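Local coordinates for protein NAD nucleotidase (PDB 3ZTV) that degrades NAD to adenosine and nicotinamide riboside in the periplasm, acting as a broad-specificity, zinc-dependent 5'-nucleotidase and NAD pyrophosphatase, at residues V402-G410 with G464-I472; K447-L458 with A476-L487. One frame throughout, in Å; residues are numbered along the deposited sequence.

Contact 1 (V402-G410 with G464-I472); sequences VDLTIQNAG and GAFPYGAGI. With ADN (adenosine), chain D.
I406 and P467 lie side by side on one face of the sheet, pointing the same way, with I406 CG2 4.0 Å from P467 CB. Nearer the start of the strand, L404 crosses I472, and their CB atoms approach to 3.9 Å. The face that carries T405, Q407, Y468 and A470 packs against helix 386-396; here T405 OG1 rests 3.4 Å from A470 CB and bonds to the backbone of A392. The methyl of A409 meets the edge of the Y468 ring, near its plane. Strands 404-408 and 467-470 form the antiparallel pair at one edge of the five-stranded mixed sheet in the C-terminal, nucleoside-binding domain, with 467-470 outermost. T405 and Q407 exchange backbone bonds in both directions with A470 and Y468; Q407 N to Y468 O, 2.9 Å, is almost straight at 173°. Past the strand, A409 N bonds to F466 O, and G410 N reaches a lone pair of G464 O at 2.7 Å. At this end lies the adenosine. A chi1 of 64° sets N408 CG between the backbone N and carbonyl carbon, which turns ND2 to N3 of adenosine in a straight bond (3.1 Å, 179°), with weak ones to O2' and G464 O. N514 holds N408 OD1, probably fixing the amide's rotation.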
loop_
_atom_site.group_PDB
_atom_site.type_symbol
_atom_site.label_atom_id
_atom_site.label_comp_id
_atom_site.label_asym_id
_atom_site.label_seq_id
_atom_site.Cartn_x
_atom_site.Cartn_y
_atom_site.Cartn_z
ATOM N N VAL A 402 0.553 21.884 9.897
ATOM C CA VAL A 402 -0.475 22.713 10.521
ATOM C C VAL A 402 -0.702 24.050 9.808
ATOM O O VAL A 402 0.248 24.756 9.470
ATOM C CB VAL A 402 -0.167 22.933 12.021
ATOM C CG1 VAL A 402 -1.065 24.009 12.617
ATOM C CG2 VAL A 402 -0.324 21.623 12.780
ATOM N N ASP A 403 -1.972 24.377 9.575
ATOM C CA ASP A 403 -2.332 25.629 8.900
ATOM C C ASP A 403 -2.456 26.824 9.846
ATOM O O ASP A 403 -2.165 27.961 9.473
ATOM C CB ASP A 403 -3.644 25.451 8.138
ATOM C CG ASP A 403 -3.523 24.472 6.991
ATOM O OD1 ASP A 403 -2.647 24.679 6.124
ATOM O OD2 ASP A 403 -4.295 23.498 6.959
ATOM N N LEU A 404 -2.902 26.568 11.069
ATOM C CA LEU A 404 -3.097 27.643 12.028
ATOM C C LEU A 404 -3.173 27.047 13.418
ATOM O O LEU A 404 -3.521 25.875 13.583
ATOM C CB LEU A 404 -4.376 28.428 11.701
ATOM C CG LEU A 404 -5.697 27.659 11.768
ATOM C CD1 LEU A 404 -6.411 27.932 13.093
ATOM C CD2 LEU A 404 -6.608 27.981 10.575
ATOM N N THR A 405 -2.820 27.848 14.417
ATOM C CA THR A 405 -2.990 27.427 15.800
ATOM C C THR A 405 -3.770 28.476 16.579
ATOM O O THR A 405 -3.752 29.659 16.229
ATOM C CB THR A 405 -1.646 27.201 16.502
ATOM O OG1 THR A 405 -0.873 28.401 16.426
ATOM C CG2 THR A 405 -0.882 26.050 15.861
ATOM N N ILE A 406 -4.449 28.035 17.631
ATOM C CA ILE A 406 -5.236 28.915 18.490
ATOM C C ILE A 406 -4.898 28.624 19.946
ATOM O O ILE A 406 -4.905 27.463 20.363
ATOM C CB ILE A 406 -6.745 28.716 18.262
ATOM C CG1 ILE A 406 -7.106 29.077 16.817
ATOM C CG2 ILE A 406 -7.554 29.519 19.270
ATOM C CD1 ILE A 406 -8.513 28.681 16.413
ATOM N N GLN A 407 -4.596 29.678 20.705
ATOM C CA GLN A 407 -4.229 29.575 22.124
ATOM C C GLN A 407 -5.107 30.525 22.935
ATOM O O GLN A 407 -5.387 31.648 22.505
ATOM C CB GLN A 407 -2.739 29.912 22.322
ATOM C CG GLN A 407 -2.254 29.955 23.779
ATOM C CD GLN A 407 -2.147 28.580 24.434
ATOM O OE1 GLN A 407 -2.403 27.556 23.816
ATOM N NE2 GLN A 407 -1.760 28.568 25.704
ATOM N N ASN A 408 -5.553 30.081 24.106
ATOM C CA ASN A 408 -6.355 30.924 24.994
ATOM C C ASN A 408 -5.472 31.817 25.874
ATOM O O ASN A 408 -4.446 31.371 26.389
ATOM C CB ASN A 408 -7.280 30.066 25.868
ATOM C CG ASN A 408 -6.516 29.157 26.814
ATOM O OD1 ASN A 408 -5.690 28.349 26.391
ATOM N ND2 ASN A 408 -6.782 29.301 28.108
ATOM N N ALA A 409 -5.882 33.073 26.052
ATOM C CA ALA A 409 -5.100 34.066 26.795
ATOM C C ALA A 409 -4.814 33.671 28.248
ATOM O O ALA A 409 -3.809 34.084 28.819
ATOM C CB ALA A 409 -5.786 35.435 26.742
ATOM N N GLY A 410 -5.699 32.881 28.841
ATOM C CA GLY A 410 -5.518 32.442 30.214
ATOM C C GLY A 410 -4.378 31.454 30.377
ATOM O O GLY A 410 -3.984 31.127 31.499
ATOM N N GLY A 464 -9.981 34.476 30.437
ATOM C CA GLY A 464 -8.864 33.672 29.969
ATOM C C GLY A 464 -9.158 32.882 28.704
ATOM O O GLY A 464 -8.243 32.328 28.091
ATOM N N ALA A 465 -10.428 32.819 28.311
ATOM C CA ALA A 465 -10.810 32.110 27.090
ATOM C C ALA A 465 -10.464 32.876 25.811
ATOM O O ALA A 465 -10.482 32.304 24.720
ATOM C CB ALA A 465 -12.297 31.780 27.110
ATOM N N PHE A 466 -10.163 34.164 25.924
ATOM C CA PHE A 466 -10.021 34.984 24.725
ATOM C C PHE A 466 -8.931 34.425 23.806
ATOM O O PHE A 466 -7.806 34.204 24.247
ATOM C CB PHE A 466 -9.749 36.446 25.076
ATOM C CG PHE A 466 -10.050 37.383 23.948
ATOM C CD1 PHE A 466 -9.107 37.631 22.964
ATOM C CD2 PHE A 466 -11.298 37.987 23.854
ATOM C CE1 PHE A 466 -9.391 38.479 21.908
ATOM C CE2 PHE A 466 -11.589 38.835 22.799
ATOM C CZ PHE A 466 -10.628 39.080 21.825
ATOM N N PRO A 467 -9.260 34.199 22.516
ATOM C CA PRO A 467 -8.366 33.471 21.610
ATOM C C PRO A 467 -7.409 34.346 20.802
ATOM O O PRO A 467 -7.788 35.417 20.320
ATOM C CB PRO A 467 -9.346 32.784 20.660
ATOM C CG PRO A 467 -10.451 33.788 20.520
ATOM C CD PRO A 467 -10.577 34.443 21.893
ATOM N N TYR A 468 -6.179 33.873 20.661
ATOM C CA TYR A 468 -5.189 34.489 19.780
ATOM C C TYR A 468 -4.565 33.369 18.967
ATOM O O TYR A 468 -4.436 32.243 19.456
ATOM C CB TYR A 468 -4.093 35.199 20.579
ATOM C CG TYR A 468 -4.564 36.379 21.406
ATOM C CD1 TYR A 468 -5.200 36.191 22.630
ATOM C CD2 TYR A 468 -4.360 37.683 20.968
ATOM C CE1 TYR A 468 -5.623 37.271 23.391
ATOM C CE2 TYR A 468 -4.785 38.769 21.725
ATOM C CZ TYR A 468 -5.414 38.557 22.934
ATOM O OH TYR A 468 -5.839 39.625 23.705
ATOM N N GLY A 469 -4.173 33.664 17.733
ATOM C CA GLY A 469 -3.677 32.639 16.834
ATOM C C GLY A 469 -2.380 32.950 16.107
ATOM O O GLY A 469 -1.891 34.086 16.092
ATOM N N ALA A 470 -1.823 31.897 15.517
ATOM C CA ALA A 470 -0.673 31.996 14.634
ATOM C C ALA A 470 -1.076 31.373 13.303
ATOM O O ALA A 470 -1.694 30.314 13.281
ATOM C CB ALA A 470 0.518 31.260 15.222
ATOM N N GLY A 471 -0.739 32.029 12.195
ATOM C CA GLY A 471 -1.192 31.576 10.887
ATOM C C GLY A 471 -2.653 31.914 10.630
ATOM O O GLY A 471 -3.203 31.592 9.568
ATOM N N ILE A 472 -3.285 32.543 11.620
ATOM C CA ILE A 472 -4.654 33.042 11.511
ATOM C C ILE A 472 -4.710 34.386 12.217
ATOM O O ILE A 472 -4.076 34.575 13.251
ATOM C CB ILE A 472 -5.693 32.066 12.127
ATOM C CG1 ILE A 472 -7.120 32.568 11.873
ATOM C CG2 ILE A 472 -5.424 31.857 13.615
ATOM C CD1 ILE A 472 -8.216 31.542 12.137
HETATM O "O5'" ADN D . -7.832 30.583 36.269
HETATM C "C5'" ADN D . -8.596 29.779 35.365
HETATM C "C4'" ADN D . -8.209 30.145 33.938
HETATM O "O4'" ADN D . -6.864 29.736 33.671
HETATM C "C3'" ADN D . -9.069 29.458 32.896
HETATM O "O3'" ADN D . -10.213 30.249 32.563
HETATM C "C2'" ADN D . -8.130 29.316 31.713
HETATM O "O2'" ADN D . -8.165 30.485 30.886
HETATM C "C1'" ADN D . -6.753 29.220 32.344
HETATM N N9 ADN D . -6.337 27.802 32.402
HETATM C C8 ADN D . -6.532 26.930 33.412
HETATM N N7 ADN D . -6.008 25.712 33.106
HETATM C C5 ADN D . -5.469 25.799 31.869
HETATM C C6 ADN D . -4.751 24.907 30.931
HETATM N N6 ADN D . -4.485 23.615 31.229
HETATM N N1 ADN D . -4.365 25.423 29.748
HETATM C C2 ADN D . -4.606 26.702 29.408
HETATM N N3 ADN D . -5.249 27.567 30.205
HETATM C C4 ADN D . -5.687 27.180 31.424
#

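Contact 2 (K447-L458 with A476-L487); sequences KQVLEDAMQFAL and ANETPNAEGKRL
A carboxylate on helix 443-460 grips the backbone where a hairpin loop, turned by a type I beta turn from N481 to G484, re-enters the sheet at strand 487-493. E451 OE1 takes R486 N on its syn lone pair (2.9 Å, 175°), while OE2 takes L487 N on the syn side, 33° out of the carboxylate plane. A bend at chi2 (-82°) carries the E451 carboxylate over to these amides. Two waters also donate to OE1, one of them continuing to G484 O. R486 runs extended toward the helix and puts NH1 and NH2 end-on to Q455 OE1, at 2.9 and 3.1 Å from that atom, which lies in the guanidinium plane. Its NE bonds back to E478 O across the loop, fixing the group's rotation, and L458 CD1 covers one face, 3.5 Å from NE. Deeper in, M454 brings SD to 3.6 Å from A476 CB and CE to 3.9 Å from L487 CD2. On the outer side, a water links Q448 NE2 and K485 NZ. The helix packs against the ends of strands 472-477 and 487-493, where Y474 touches L450, M454 and L487; P467 of strand 467-470 touches L450, A453 and M454, and helix 525-530 meets V449 and D452.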
loop_
_atom_site.group_PDB
_atom_site.type_symbol
_atom_site.label_atom_id
_atom_site.label_comp_id
_atom_site.label_asym_id
_atom_site.label_seq_id
_atom_site.Cartn_x
_atom_site.Cartn_y
_atom_site.Cartn_z
ATOM N N LYS A 447 -14.246 29.542 12.369
ATOM C CA LYS A 447 -14.967 30.760 12.727
ATOM C C LYS A 447 -15.785 30.539 13.997
ATOM O O LYS A 447 -15.742 31.353 14.922
ATOM C CB LYS A 447 -15.883 31.214 11.586
ATOM C CG LYS A 447 -15.158 31.796 10.376
ATOM C CD LYS A 447 -16.150 32.215 9.291
ATOM C CE LYS A 447 -15.473 32.946 8.144
ATOM N NZ LYS A 447 -16.401 33.186 6.991
ATOM N N GLN A 448 -16.519 29.430 14.041
ATOM C CA GLN A 448 -17.383 29.152 15.179
ATOM C C GLN A 448 -16.618 29.014 16.498
ATOM O O GLN A 448 -17.068 29.496 17.531
ATOM C CB GLN A 448 -18.249 27.914 14.934
ATOM C CG GLN A 448 -19.338 27.754 15.973
ATOM C CD GLN A 448 -20.285 28.943 16.008
ATOM O OE1 GLN A 448 -20.955 29.248 15.018
ATOM N NE2 GLN A 448 -20.343 29.621 17.150
ATOM N N VAL A 449 -15.461 28.359 16.479
ATOM C CA VAL A 449 -14.730 28.209 17.733
ATOM C C VAL A 449 -14.213 29.559 18.247
ATOM O O VAL A 449 -14.195 29.790 19.456
ATOM C CB VAL A 449 -13.612 27.128 17.676
ATOM C CG1 VAL A 449 -12.409 27.617 16.907
ATOM C CG2 VAL A 449 -13.207 26.711 19.089
ATOM N N LEU A 450 -13.818 30.456 17.341
ATOM C CA LEU A 450 -13.438 31.816 17.739
ATOM C C LEU A 450 -14.631 32.538 18.353
ATOM O O LEU A 450 -14.496 33.227 19.367
ATOM C CB LEU A 450 -12.897 32.621 16.554
ATOM C CG LEU A 450 -11.588 32.117 15.942
ATOM C CD1 LEU A 450 -11.212 32.936 14.709
ATOM C CD2 LEU A 450 -10.463 32.139 16.973
ATOM N N GLU A 451 -15.801 32.373 17.744
ATOM C CA GLU A 451 -17.015 32.973 18.291
ATOM C C GLU A 451 -17.307 32.416 19.692
ATOM O O GLU A 451 -17.647 33.163 20.618
ATOM C CB GLU A 451 -18.208 32.748 17.355
ATOM C CG GLU A 451 -18.098 33.413 15.973
ATOM C CD GLU A 451 -18.486 34.893 15.959
ATOM O OE1 GLU A 451 -18.941 35.420 16.998
ATOM O OE2 GLU A 451 -18.350 35.521 14.880
ATOM N N ASP A 452 -17.176 31.100 19.842
ATOM C CA ASP A 452 -17.397 30.452 21.135
ATOM C C ASP A 452 -16.477 31.034 22.203
ATOM O O ASP A 452 -16.917 31.390 23.304
ATOM C CB ASP A 452 -17.130 28.943 21.046
ATOM C CG ASP A 452 -18.069 28.215 20.089
ATOM O OD1 ASP A 452 -19.180 28.708 19.804
ATOM O OD2 ASP A 452 -17.693 27.113 19.632
ATOM N N ALA A 453 -15.190 31.115 21.878
ATOM C CA ALA A 453 -14.197 31.566 22.843
ATOM C C ALA A 453 -14.437 33.011 23.274
ATOM O O ALA A 453 -14.370 33.328 24.465
ATOM C CB ALA A 453 -12.802 31.387 22.286
ATOM N N MET A 454 -14.723 33.884 22.312
ATOM C CA MET A 454 -15.033 35.282 22.621
ATOM C C MET A 454 -16.284 35.421 23.487
ATOM O O MET A 454 -16.322 36.242 24.412
ATOM C CB MET A 454 -15.176 36.112 21.341
ATOM C CG MET A 454 -13.855 36.383 20.647
ATOM S SD MET A 454 -14.004 37.581 19.300
ATOM C CE MET A 454 -14.879 36.600 18.078
ATOM N N GLN A 455 -17.306 34.624 23.193
ATOM C CA GLN A 455 -18.532 34.649 23.990
ATOM C C GLN A 455 -18.271 34.290 25.458
ATOM O O GLN A 455 -18.809 34.928 26.369
ATOM C CB GLN A 455 -19.586 33.720 23.383
ATOM C CG GLN A 455 -20.833 33.521 24.245
ATOM C CD GLN A 455 -21.679 34.778 24.389
ATOM O OE1 GLN A 455 -21.526 35.740 23.636
ATOM N NE2 GLN A 455 -22.586 34.769 25.362
ATOM N N PHE A 456 -17.451 33.269 25.690
ATOM C CA PHE A 456 -17.107 32.859 27.052
ATOM C C PHE A 456 -16.279 33.949 27.733
ATOM O O PHE A 456 -16.521 34.294 28.888
ATOM C CB PHE A 456 -16.344 31.526 27.034
ATOM C CG PHE A 456 -16.321 30.808 28.365
ATOM C CD1 PHE A 456 -17.407 30.058 28.781
ATOM C CD2 PHE A 456 -15.200 30.855 29.176
ATOM C CE1 PHE A 456 -17.384 29.386 29.993
ATOM C CE2 PHE A 456 -15.173 30.184 30.389
ATOM C CZ PHE A 456 -16.267 29.450 30.791
ATOM N N ALA A 457 -15.309 34.503 27.011
ATOM C CA ALA A 457 -14.421 35.524 27.570
ATOM C C ALA A 457 -15.153 36.805 27.961
ATOM O O ALA A 457 -14.822 37.438 28.961
ATOM C CB ALA A 457 -13.297 35.851 26.585
ATOM N N LEU A 458 -16.139 37.186 27.158
ATOM C CA LEU A 458 -16.783 38.487 27.293
ATOM C C LEU A 458 -18.065 38.444 28.110
ATOM O O LEU A 458 -18.451 39.449 28.712
ATOM C CB LEU A 458 -17.086 39.061 25.907
ATOM C CG LEU A 458 -15.871 39.406 25.043
ATOM C CD1 LEU A 458 -16.281 39.560 23.589
ATOM C CD2 LEU A 458 -15.184 40.668 25.554
ATOM N N ALA A 476 -12.713 41.550 15.192
ATOM C CA ALA A 476 -13.999 41.253 15.810
ATOM C C ALA A 476 -14.511 42.466 16.577
ATOM O O ALA A 476 -13.729 43.323 16.988
ATOM C CB ALA A 476 -13.876 40.047 16.742
ATOM N N ASN A 477 -15.828 42.529 16.757
ATOM C CA ASN A 477 -16.456 43.568 17.571
ATOM C C ASN A 477 -16.916 42.986 18.899
ATOM O O ASN A 477 -17.392 41.853 18.948
ATOM C CB ASN A 477 -17.680 44.150 16.863
ATOM C CG ASN A 477 -17.336 44.858 15.571
ATOM O OD1 ASN A 477 -16.300 45.513 15.463
ATOM N ND2 ASN A 477 -18.208 44.722 14.575
ATOM N N GLU A 478 -16.807 43.761 19.973
ATOM C CA GLU A 478 -17.315 43.304 21.261
ATOM C C GLU A 478 -18.822 43.083 21.205
ATOM O O GLU A 478 -19.343 42.131 21.783
ATOM C CB GLU A 478 -16.973 44.293 22.375
ATOM C CG GLU A 478 -17.485 43.862 23.744
ATOM C CD GLU A 478 -16.869 44.645 24.885
ATOM O OE1 GLU A 478 -16.144 45.628 24.623
ATOM O OE2 GLU A 478 -17.109 44.271 26.054
ATOM N N THR A 479 -19.516 43.975 20.506
ATOM C CA THR A 479 -20.965 43.890 20.365
ATOM C C THR A 479 -21.349 43.012 19.175
ATOM O O THR A 479 -21.006 43.329 18.040
ATOM C CB THR A 479 -21.572 45.296 20.154
ATOM O OG1 THR A 479 -21.225 46.145 21.257
ATOM C CG2 THR A 479 -23.087 45.215 20.024
ATOM N N PRO A 480 -22.061 41.902 19.426
ATOM C CA PRO A 480 -22.480 41.031 18.323
ATOM C C PRO A 480 -23.412 41.758 17.356
ATOM O O PRO A 480 -24.137 42.664 17.776
ATOM C CB PRO A 480 -23.237 39.901 19.031
ATOM C CG PRO A 480 -22.726 39.919 20.432
ATOM C CD PRO A 480 -22.455 41.362 20.738
ATOM N N ASN A 481 -23.382 41.372 16.083
ATOM C CA ASN A 481 -24.264 41.965 15.082
ATOM C C ASN A 481 -25.655 41.341 15.112
ATOM O O ASN A 481 -25.966 40.551 16.004
ATOM C CB ASN A 481 -23.651 41.873 13.678
ATOM C CG ASN A 481 -23.488 40.443 13.199
ATOM O OD1 ASN A 481 -24.079 39.520 13.756
ATOM N ND2 ASN A 481 -22.693 40.256 12.150
ATOM N N ALA A 482 -26.483 41.702 14.134
ATOM C CA ALA A 482 -27.866 41.238 14.073
ATOM C C ALA A 482 -27.953 39.716 14.062
ATOM O O ALA A 482 -28.902 39.137 14.596
ATOM C CB ALA A 482 -28.565 41.817 12.848
ATOM N N GLU A 483 -26.960 39.075 13.454
ATOM C CA GLU A 483 -26.944 37.618 13.336
ATOM C C GLU A 483 -26.276 36.946 14.535
ATOM O O GLU A 483 -26.115 35.725 14.561
ATOM C CB GLU A 483 -26.255 37.197 12.035
ATOM C CG GLU A 483 -26.961 37.677 10.776
ATOM C CD GLU A 483 -28.313 37.017 10.575
ATOM O OE1 GLU A 483 -28.581 35.987 11.231
ATOM O OE2 GLU A 483 -29.111 37.529 9.759
ATOM N N GLY A 484 -25.888 37.748 15.523
ATOM C CA GLY A 484 -25.290 37.231 16.741
ATOM C C GLY A 484 -23.797 36.974 16.657
ATOM O O GLY A 484 -23.221 36.353 17.551
ATOM N N LYS A 485 -23.166 37.472 15.596
ATOM C CA LYS A 485 -21.746 37.220 15.344
ATOM C C LYS A 485 -20.855 38.410 15.691
ATOM O O LYS A 485 -21.222 39.566 15.456
ATOM C CB LYS A 485 -21.531 36.841 13.879
ATOM C CG LYS A 485 -22.328 35.628 13.427
ATOM C CD LYS A 485 -21.865 34.353 14.135
ATOM C CE LYS A 485 -22.672 33.142 13.676
ATOM N NZ LYS A 485 -22.094 31.849 14.154
ATOM N N ARG A 486 -19.680 38.128 16.247
ATOM C CA ARG A 486 -18.704 39.172 16.549
ATOM C C ARG A 486 -17.615 39.307 15.478
ATOM O O ARG A 486 -16.993 40.362 15.355
ATOM C CB ARG A 486 -18.055 38.931 17.919
ATOM C CG ARG A 486 -18.999 39.043 19.107
ATOM C CD ARG A 486 -18.226 39.014 20.423
ATOM N NE ARG A 486 -19.093 39.253 21.579
ATOM C CZ ARG A 486 -19.822 38.316 22.178
ATOM N NH1 ARG A 486 -19.802 37.062 21.741
ATOM N NH2 ARG A 486 -20.578 38.635 23.224
ATOM N N LEU A 487 -17.366 38.245 14.718
ATOM C CA LEU A 487 -16.293 38.287 13.726
ATOM C C LEU A 487 -16.578 39.252 12.581
ATOM O O LEU A 487 -17.689 39.297 12.051
ATOM C CB LEU A 487 -15.987 36.891 13.178
ATOM C CG LEU A 487 -15.215 35.956 14.118
ATOM C CD1 LEU A 487 -15.171 34.553 13.538
ATOM C CD2 LEU A 487 -13.809 36.473 14.373
HETATM O O HOH W 1 -22.197 32.026 17.019
HETATM O O HOH W 2 -18.392 35.740 19.691
HETATM O O HOH W 3 -21.261 34.396 18.081
#

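In the fold
The two contacts lie in the same C-terminal domain, their centres about 15 Å apart, and their segments alternate along the chain: helix 443-460 leads into strand 467-470, then strand 472-477. Contact 1 is buried and is mainly backbone pairing within the five-stranded sheet, its polar end facing the bound adenosine. Contact 2 is only partly buried, farther from the chain's centre, and joins the helix to a neighbouring four-stranded sheet through a carboxylate on backbone N-H groups, an arginine-amide pair and a few apolar side chains, with waters among the polar groups. Helix 443-460 connects them: A453 packs on A465 and P467, F456 on A465 and A457 on F466, side-chain carbons resting partly on backbone atoms.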